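Local coordinates for histidine triad protein (Plasmodium falciparum 3D7, PDB 5CS2), which probably hydrolyses diadenosine triphosphate to AMP and ADP, as a Fhit-like member of the histidine triad family, and binds the natural product cyclomarin A, at residues A[45-50]-A[55-60]; A[21-26]-A[33-38]. One frame throughout, in Å; residues are numbered along the deposited sequence. Where two conformers were deposited one is given.

Interactions 1 and 2 both involve the antiparallel sheet of the histidine triad fold, in which strands 35-38 and 42-46 are neighbours. Both are buried, but they differ in chemistry. Interaction 1 is a pairing within the sheet, where backbone hydrogen bonds tie 45-50 to 55-60 and the face carrying Phe45 and Leu57 leads to the predicted nucleotide site. Interaction 2 has no backbone pairing: the side chain of Tyr23, from 21-26, reaches across to Val35 and Thr38 of strand 35-38, outermost in the sheet within this chain. They meet where Val46 N lies 3.0 Å from Glu34 O, a probable hydrogen bond, and where Phe36 packs against Phe45 and Ile56.

Interaction 1: A[45-50]-A[55-60]; sequences FVNNKP and HILLTT
Asn47 reaches over the imidazole of His55 with its amide nitrogen: ND2 lies 3.2 Å above the centre of the ring, and the amide and ring planes stand 76° apart. Each side chain has CG anti to its own backbone N (chi1 -163° in Asn47, -173° in His55), which brings the two groups together just beyond the paired strands. The other end of the amide is used in an Asx turn, Lys49 N donating to Asn47 OD1 at 2.9 Å from well above the carbonyl plane. Asparagine suits the place, accepting in the turn while its NH2 end faces the imidazole; it is predicted to bind substrate. His55 is fixed through ND1 by Leu51 N and through NE2 by His118 ND1, while its CB packs on Pro50 CB.

Further along, Phe45 and Leu57 form a hydrogen-bonded antiparallel pair, Phe45 N to Leu57 O at 2.9 Å and Leu57 N to Phe45 O at 3.0 Å; Val46 and Ile56 follow as a non-hydrogen-bonded pair with diverging side chains, and the pairing frays into a weak Asn47 N to His55 O bond of 3.4 Å. The flat Phe45 ring offers a face to Leu57, whose CB makes a CH-pi contact and whose CD1 lies 3.5 Å from Phe45 CE2, and an edge to Thr59, whose methyl CG2 meets it while OG1 bonds Val115 O.

This hairpin of strands 42-46 and 56-60 is flanked by strand 116-122, starting at the predicted catalytic His116 and holding His118 of the histidine triad motif. Helix 72-93 packs on Ile56 and Leu58, and helix 181-199 on Val46.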
ATOM      1  N   PHE A  45       4.262  14.706   2.551  1.00 17.38           N
ATOM      2  CA  PHE A  45       4.141  15.836   3.452  1.00 17.93           C
ATOM      3  C   PHE A  45       3.802  15.423   4.872  1.00 22.21           C
ATOM      4  O   PHE A  45       3.240  14.337   5.104  1.00 20.68           O
ATOM      5  CB  PHE A  45       3.164  16.880   2.886  1.00 19.23           C
ATOM      6  CG  PHE A  45       1.732  16.400   2.742  1.00 20.81           C
ATOM      7  CD1 PHE A  45       1.362  15.574   1.685  1.00 22.68           C
ATOM      8  CD2 PHE A  45       0.766  16.779   3.653  1.00 22.96           C
ATOM      9  CE1 PHE A  45       0.037  15.124   1.551  1.00 23.61           C
ATOM     10  CE2 PHE A  45      -0.568  16.366   3.491  1.00 25.40           C
ATOM     11  CZ  PHE A  45      -0.916  15.552   2.440  1.00 22.54           C
ATOM     12  N   VAL A  46       4.239  16.235   5.848  0.50 20.95           N
ATOM     13  CA  VAL A  46       3.978  15.959   7.263  0.50 20.66           C
ATOM     14  C   VAL A  46       2.501  16.192   7.571  0.50 26.81           C
ATOM     15  O   VAL A  46       1.879  17.075   6.989  0.50 26.99           O
ATOM     16  CB  VAL A  46       4.909  16.705   8.256  0.50 24.32           C
ATOM     17  CG1 VAL A  46       6.332  16.157   8.198  0.50 23.98           C
ATOM     18  CG2 VAL A  46       4.890  18.215   8.015  0.50 24.26           C
ATOM     19  N   ASN A  47       1.937  15.363   8.447  1.00 25.85           N
ATOM     20  CA  ASN A  47       0.528  15.446   8.850  1.00 25.28           C
ATOM     21  C   ASN A  47       0.305  16.511   9.931  1.00 29.60           C
ATOM     22  O   ASN A  47       1.018  16.501  10.927  1.00 29.34           O
ATOM     23  CB  ASN A  47       0.060  14.080   9.344  1.00 26.89           C
ATOM     24  CG  ASN A  47      -1.437  13.900   9.412  1.00 34.26           C
ATOM     25  OD1 ASN A  47      -2.212  14.856   9.489  1.00 34.76           O
ATOM     26  ND2 ASN A  47      -1.873  12.652   9.413  1.00 27.24           N
ATOM     27  N   ASN A  48      -0.690  17.418   9.741  1.00 28.82           N
ATOM     28  CA  ASN A  48      -1.045  18.459  10.729  1.00 29.34           C
ATOM     29  C   ASN A  48      -1.793  17.892  11.925  1.00 33.04           C
ATOM     30  O   ASN A  48      -1.846  18.533  12.981  1.00 33.51           O
ATOM     31  CB  ASN A  48      -1.852  19.621  10.090  1.00 29.56           C
ATOM     32  CG  ASN A  48      -3.267  19.297   9.697  1.00 58.18           C
ATOM     33  OD1 ASN A  48      -3.588  18.204   9.221  1.00 57.52           O
ATOM     34  ND2 ASN A  48      -4.147  20.264   9.868  1.00 54.06           N
ATOM     35  N   LYS A  49      -2.389  16.704  11.763  1.00 29.39           N
ATOM     36  CA  LYS A  49      -3.107  16.023  12.855  1.00 30.14           C
ATOM     37  C   LYS A  49      -2.537  14.588  12.963  1.00 33.95           C
ATOM     38  O   LYS A  49      -3.196  13.629  12.549  1.00 34.82           O
ATOM     39  CB  LYS A  49      -4.630  16.042  12.610  1.00 33.47           C
ATOM     40  CG  LYS A  49      -5.287  17.389  12.919  1.00 46.15           C
ATOM     41  CD  LYS A  49      -6.577  17.576  12.116  1.00 57.60           C
ATOM     42  CE  LYS A  49      -7.106  18.996  12.172  1.00 72.13           C
ATOM     43  NZ  LYS A  49      -7.907  19.251  13.404  1.00 81.77           N
ATOM     44  N   PRO A  50      -1.270  14.434  13.423  1.00 30.19           N
ATOM     45  CA  PRO A  50      -0.676  13.087  13.479  1.00 29.84           C
ATOM     46  C   PRO A  50      -1.342  12.195  14.517  1.00 34.85           C
ATOM     47  O   PRO A  50      -1.716  12.673  15.597  1.00 34.60           O
ATOM     48  CB  PRO A  50       0.791  13.359  13.845  1.00 32.06           C
ATOM     49  CG  PRO A  50       0.762  14.659  14.598  1.00 36.34           C
ATOM     50  CD  PRO A  50      -0.336  15.456  13.950  1.00 32.36           C
ATOM     51  N   HIS A  55       3.975  10.545  11.797  1.00 19.68           N
ATOM     52  CA  HIS A  55       2.848  10.250  10.882  1.00 19.74           C
ATOM     53  C   HIS A  55       2.948  11.155   9.664  1.00 23.55           C
ATOM     54  O   HIS A  55       2.873  12.385   9.778  1.00 22.49           O
ATOM     55  CB  HIS A  55       1.516  10.479  11.617  1.00 19.76           C
ATOM     56  CG  HIS A  55       0.269  10.072  10.873  1.00 21.81           C
ATOM     57  ND1 HIS A  55      -0.949   9.983  11.531  1.00 23.15           N
ATOM     58  CD2 HIS A  55       0.083   9.770   9.568  1.00 22.41           C
ATOM     59  CE1 HIS A  55      -1.830   9.625  10.608  1.00 22.68           C
ATOM     60  NE2 HIS A  55      -1.256   9.461   9.418  1.00 21.70           N
ATOM     61  N   ILE A  56       3.182  10.552   8.499  1.00 19.19           N
ATOM     62  CA  ILE A  56       3.322  11.264   7.241  1.00 17.71           C
ATOM     63  C   ILE A  56       2.294  10.799   6.219  1.00 19.46           C
ATOM     64  O   ILE A  56       1.723   9.713   6.352  1.00 19.30           O
ATOM     65  CB  ILE A  56       4.744  11.195   6.671  1.00 19.31           C
ATOM     66  CG1 ILE A  56       5.159   9.704   6.484  1.00 17.98           C
ATOM     67  CG2 ILE A  56       5.745  11.949   7.639  1.00 20.27           C
ATOM     68  CD1 ILE A  56       6.342   9.502   5.589  1.00 19.75           C
ATOM     69  N   LEU A  57       2.110  11.612   5.195  1.00 16.70           N
ATOM     70  CA  LEU A  57       1.160  11.331   4.107  1.00 17.68           C
ATOM     71  C   LEU A  57       1.853  11.382   2.774  1.00 20.12           C
ATOM     72  O   LEU A  57       2.698  12.256   2.557  1.00 19.58           O
ATOM     73  CB  LEU A  57       0.025  12.385   4.145  1.00 18.68           C
ATOM     74  CG  LEU A  57      -0.750  12.464   5.465  1.00 24.11           C
ATOM     75  CD1 LEU A  57      -1.553  13.737   5.561  1.00 25.18           C
ATOM     76  CD2 LEU A  57      -1.593  11.223   5.692  1.00 24.28           C
ATOM     77  N   LEU A  58       1.468  10.486   1.850  1.00 15.37           N
ATOM     78  CA  LEU A  58       1.970  10.503   0.474  1.00 14.81           C
ATOM     79  C   LEU A  58       0.757  10.652  -0.426  1.00 21.57           C
ATOM     80  O   LEU A  58      -0.247   9.984  -0.180  1.00 19.91           O
ATOM     81  CB  LEU A  58       2.687   9.207   0.083  1.00 17.06           C
ATOM     82  CG  LEU A  58       3.802   8.719   1.019  1.00 21.82           C
ATOM     83  CD1 LEU A  58       4.534   7.571   0.379  1.00 21.71           C
ATOM     84  CD2 LEU A  58       4.829   9.787   1.305  1.00 25.25           C
ATOM     85  N   THR A  59       0.832  11.525  -1.434  1.00 17.92           N
ATOM     86  CA  THR A  59      -0.328  11.681  -2.309  1.00 17.10           C
ATOM     87  C   THR A  59       0.125  11.900  -3.721  1.00 20.85           C
ATOM     88  O   THR A  59       1.309  12.167  -3.958  1.00 21.54           O
ATOM     89  CB  THR A  59      -1.285  12.775  -1.771  1.00 23.01           C
ATOM     90  OG1 THR A  59      -2.549  12.683  -2.452  1.00 24.14           O
ATOM     91  CG2 THR A  59      -0.760  14.151  -1.974  1.00 18.47           C
ATOM     92  N   THR A  60      -0.811  11.825  -4.672  1.00 18.35           N
ATOM     93  CA  THR A  60      -0.503  12.049  -6.079  1.00 17.78           C
ATOM     94  C   THR A  60      -0.506  13.539  -6.364  1.00 21.21           C
ATOM     95  O   THR A  60      -1.247  14.268  -5.722  1.00 22.36           O
ATOM     96  CB  THR A  60      -1.537  11.351  -6.973  1.00 24.96           C
ATOM     97  OG1 THR A  60      -2.821  11.710  -6.466  1.00 22.77           O
ATOM     98  CG2 THR A  60      -1.373   9.826  -6.975  1.00 25.66           C
TER

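Interaction 2: A[21-26]-A[33-38]; sequences EKYEFG and REVFIT
Tyr23 lays its ring against Val35 and joins its hydroxyl to Thr38, linking the 21-26 segment, which enters the small 24-25/28-29 hairpin, to strand 35-38 of the histidine triad fold. The two backbones stay well apart, Tyr23 CA and Val35 CA being 8.6 Å from each other, so side chains alone bridge the gap. The tyrosine comes from one direction, the valine and threonine from the other. This is buried packing that fastens 21-26 to the edge strand, about 12 Å from predicted substrate residues (Tyr23 to Val112 and Val35 to Asn47, side chain to side chain).

The apolar part is a CH-pi contact. Val35 CG2 sits over the centre of the Tyr23 ring, 3.8 Å from the centroid and 6° off the ring normal. With CG1 anti to the backbone N (chi1 176°), both methyl groups of Val35 can be used: CG2 covers the ring while CG1 reaches Tyr23 CE1 near the hydroxyl end. A branched side chain suits this place, since its two methyls spread along the aromatic surface. Val35 also packs on Tyr43 and Phe45, and Tyr43 meets the Tyr23 ring edge-to-face.

The polar contact between the segments is at the hydroxyl end of the ring. Tyrosine offers a flat face for the valine and a hydroxyl beyond it, while threonine brings a short polar arm to a buried strand position. The tyrosine hydroxyl is also bonded to Ser20 N, so the chain just before its segment holds it as well. Within 21-26 itself, Lys22 NZ forms a salt bridge with Glu24 OE2, approaching the anti side of the carboxylate.

Across the contact, Thr38 OG1 lies in the plane of the Tyr23 ring, at its edge, hydrogen-bonded to Tyr23 OH at 2.6 Å.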
ATOM      1  N   GLU A  21       5.241  23.702  -8.247  1.00 31.69           N
ATOM      2  CA  GLU A  21       4.800  25.094  -8.082  1.00 32.48           C
ATOM      3  C   GLU A  21       3.676  25.195  -7.041  1.00 34.23           C
ATOM      4  O   GLU A  21       3.582  26.196  -6.339  1.00 36.12           O
ATOM      5  CB  GLU A  21       4.327  25.676  -9.423  1.00 34.83           C
ATOM      6  CG  GLU A  21       5.448  26.194 -10.314  1.00 55.27           C
ATOM      7  CD  GLU A  21       4.995  26.998 -11.519  1.00 88.15           C
ATOM      8  OE1 GLU A  21       4.476  28.121 -11.326  1.00 87.32           O
ATOM      9  OE2 GLU A  21       5.189  26.518 -12.660  1.00 87.68           O
ATOM     10  N   LYS A  22       2.844  24.150  -6.943  1.00 28.67           N
ATOM     11  CA  LYS A  22       1.719  24.079  -6.012  1.00 28.67           C
ATOM     12  C   LYS A  22       1.467  22.645  -5.591  1.00 27.58           C
ATOM     13  O   LYS A  22       1.724  21.715  -6.348  1.00 28.65           O
ATOM     14  CB  LYS A  22       0.447  24.670  -6.645  1.00 32.05           C
ATOM     15  CG  LYS A  22      -0.543  25.217  -5.628  1.00 49.24           C
ATOM     16  CD  LYS A  22      -1.743  25.849  -6.315  1.00 61.79           C
ATOM     17  CE  LYS A  22      -3.031  25.174  -5.929  1.00 68.83           C
ATOM     18  NZ  LYS A  22      -3.917  25.002  -7.109  1.00 74.88           N
ATOM     19  N   TYR A  23       0.950  22.485  -4.393  1.00 23.18           N
ATOM     20  CA  TYR A  23       0.629  21.185  -3.816  1.00 22.36           C
ATOM     21  C   TYR A  23      -0.838  21.131  -3.439  1.00 25.83           C
ATOM     22  O   TYR A  23      -1.241  21.686  -2.423  1.00 25.67           O
ATOM     23  CB  TYR A  23       1.505  20.936  -2.590  1.00 23.06           C
ATOM     24  CG  TYR A  23       2.953  20.779  -2.976  1.00 25.04           C
ATOM     25  CD1 TYR A  23       3.457  19.545  -3.358  1.00 26.11           C
ATOM     26  CD2 TYR A  23       3.837  21.851  -2.894  1.00 25.64           C
ATOM     27  CE1 TYR A  23       4.795  19.385  -3.693  1.00 25.35           C
ATOM     28  CE2 TYR A  23       5.177  21.709  -3.260  1.00 26.08           C
ATOM     29  CZ  TYR A  23       5.654  20.465  -3.641  1.00 29.27           C
ATOM     30  OH  TYR A  23       6.958  20.297  -4.045  1.00 27.69           O
ATOM     31  N   GLU A  24      -1.614  20.454  -4.262  1.00 23.44           N
ATOM     32  CA  GLU A  24      -3.050  20.304  -4.016  1.00 25.10           C
ATOM     33  C   GLU A  24      -3.306  19.003  -3.283  1.00 25.15           C
ATOM     34  O   GLU A  24      -2.696  17.981  -3.617  1.00 21.08           O
ATOM     35  CB  GLU A  24      -3.818  20.258  -5.344  1.00 27.42           C
ATOM     36  CG  GLU A  24      -3.935  21.587  -6.077  1.00 47.10           C
ATOM     37  CD  GLU A  24      -4.629  21.506  -7.428  1.00 76.31           C
ATOM     38  OE1 GLU A  24      -5.222  20.447  -7.742  1.00 72.09           O
ATOM     39  OE2 GLU A  24      -4.567  22.505  -8.182  1.00 73.28           O
ATOM     40  N   PHE A  25      -4.206  19.040  -2.296  1.00 19.92           N
ATOM     41  CA  PHE A  25      -4.626  17.834  -1.599  1.00 19.84           C
ATOM     42  C   PHE A  25      -6.149  17.953  -1.423  1.00 23.09           C
ATOM     43  O   PHE A  25      -6.587  18.584  -0.477  1.00 21.51           O
ATOM     44  CB  PHE A  25      -3.918  17.716  -0.252  1.00 20.26           C
ATOM     45  CG  PHE A  25      -4.250  16.471   0.530  1.00 20.86           C
ATOM     46  CD1 PHE A  25      -4.248  15.219  -0.086  1.00 22.61           C
ATOM     47  CD2 PHE A  25      -4.525  16.541   1.894  1.00 20.51           C
ATOM     48  CE1 PHE A  25      -4.533  14.063   0.654  1.00 23.55           C
ATOM     49  CE2 PHE A  25      -4.764  15.382   2.643  1.00 22.70           C
ATOM     50  CZ  PHE A  25      -4.768  14.151   2.019  1.00 21.90           C
ATOM     51  N   GLY A  26      -6.912  17.359  -2.341  1.00 20.58           N
ATOM     52  CA  GLY A  26      -8.371  17.509  -2.319  1.00 20.19           C
ATOM     53  C   GLY A  26      -8.661  18.979  -2.607  1.00 21.42           C
ATOM     54  O   GLY A  26      -8.018  19.575  -3.476  1.00 21.65           O
ATOM     55  N   ARG A  33       6.487  24.406   2.819  1.00 20.89           N
ATOM     56  CA  ARG A  33       7.303  24.168   4.011  1.00 21.43           C
ATOM     57  C   ARG A  33       7.005  22.819   4.670  1.00 23.82           C
ATOM     58  O   ARG A  33       7.800  22.344   5.479  1.00 23.81           O
ATOM     59  CB  ARG A  33       7.135  25.301   5.056  1.00 23.04           C
ATOM     60  CG  ARG A  33       7.836  26.597   4.650  1.00 30.90           C
ATOM     61  CD  ARG A  33       7.499  27.732   5.611  1.00 36.65           C
ATOM     62  NE  ARG A  33       6.106  28.142   5.434  1.00 41.67           N
ATOM     63  CZ  ARG A  33       5.472  29.042   6.176  1.00 52.57           C
ATOM     64  NH1 ARG A  33       6.099  29.651   7.179  1.00 35.41           N
ATOM     65  NH2 ARG A  33       4.204  29.334   5.928  1.00 32.52           N
ATOM     66  N   GLU A  34       5.827  22.231   4.368  1.00 21.06           N
ATOM     67  CA  GLU A  34       5.431  20.961   4.997  1.00 20.91           C
ATOM     68  C   GLU A  34       5.759  19.733   4.148  1.00 22.44           C
ATOM     69  O   GLU A  34       5.568  18.608   4.611  1.00 24.07           O
ATOM     70  CB  GLU A  34       3.914  20.992   5.284  1.00 22.12           C
ATOM     71  CG  GLU A  34       3.482  22.190   6.118  1.00 35.93           C
ATOM     72  CD  GLU A  34       1.979  22.406   6.208  1.00 70.63           C
ATOM     73  OE1 GLU A  34       1.222  21.754   5.450  1.00 67.16           O
ATOM     74  OE2 GLU A  34       1.557  23.249   7.031  1.00 71.08           O
ATOM     75  N   VAL A  35       6.240  19.948   2.946  1.00 17.04           N
ATOM     76  CA  VAL A  35       6.540  18.920   1.951  1.00 17.53           C
ATOM     77  C   VAL A  35       8.011  18.520   2.088  1.00 19.46           C
ATOM     78  O   VAL A  35       8.876  19.380   2.046  1.00 20.44           O
ATOM     79  CB  VAL A  35       6.215  19.399   0.518  1.00 21.02           C
ATOM     80  CG1 VAL A  35       6.623  18.366  -0.531  1.00 20.46           C
ATOM     81  CG2 VAL A  35       4.727  19.762   0.386  1.00 20.46           C
ATOM     82  N   PHE A  36       8.279  17.243   2.221  1.00 17.24           N
ATOM     83  CA  PHE A  36       9.681  16.787   2.352  1.00 17.29           C
ATOM     84  C   PHE A  36      10.215  16.114   1.079  1.00 21.92           C
ATOM     85  O   PHE A  36      11.423  15.895   0.973  1.00 20.66           O
ATOM     86  CB  PHE A  36       9.843  15.909   3.586  1.00 18.28           C
ATOM     87  CG  PHE A  36       8.814  14.805   3.696  1.00 18.12           C
ATOM     88  CD1 PHE A  36       8.908  13.659   2.903  1.00 21.01           C
ATOM     89  CD2 PHE A  36       7.763  14.902   4.601  1.00 19.17           C
ATOM     90  CE1 PHE A  36       7.936  12.644   2.989  1.00 20.98           C
ATOM     91  CE2 PHE A  36       6.826  13.865   4.725  1.00 21.65           C
ATOM     92  CZ  PHE A  36       6.905  12.755   3.904  1.00 20.88           C
ATOM     93  N   ILE A  37       9.332  15.720   0.118  1.00 17.60           N
ATOM     94  CA  ILE A  37       9.804  15.102  -1.108  1.00 18.14           C
ATOM     95  C   ILE A  37       8.753  15.276  -2.199  1.00 21.88           C
ATOM     96  O   ILE A  37       7.564  15.176  -1.909  1.00 20.16           O
ATOM     97  CB  ILE A  37      10.151  13.576  -0.912  1.00 20.34           C
ATOM     98  CG1 ILE A  37      10.878  12.989  -2.145  1.00 21.23           C
ATOM     99  CG2 ILE A  37       8.892  12.738  -0.548  1.00 21.23           C
ATOM    100  CD1 ILE A  37      11.684  11.635  -1.847  1.00 20.38           C
ATOM    101  N   THR A  38       9.210  15.462  -3.426  1.00 19.05           N
ATOM    102  CA  THR A  38       8.413  15.532  -4.635  1.00 19.22           C
ATOM    103  C   THR A  38       9.046  14.589  -5.639  1.00 24.65           C
ATOM    104  O   THR A  38      10.272  14.573  -5.790  1.00 25.02           O
ATOM    105  CB  THR A  38       8.332  16.992  -5.169  1.00 22.99           C
ATOM    106  OG1 THR A  38       7.897  17.827  -4.098  1.00 24.98           O
ATOM    107  CG2 THR A  38       7.373  17.134  -6.343  1.00 24.94           C
TER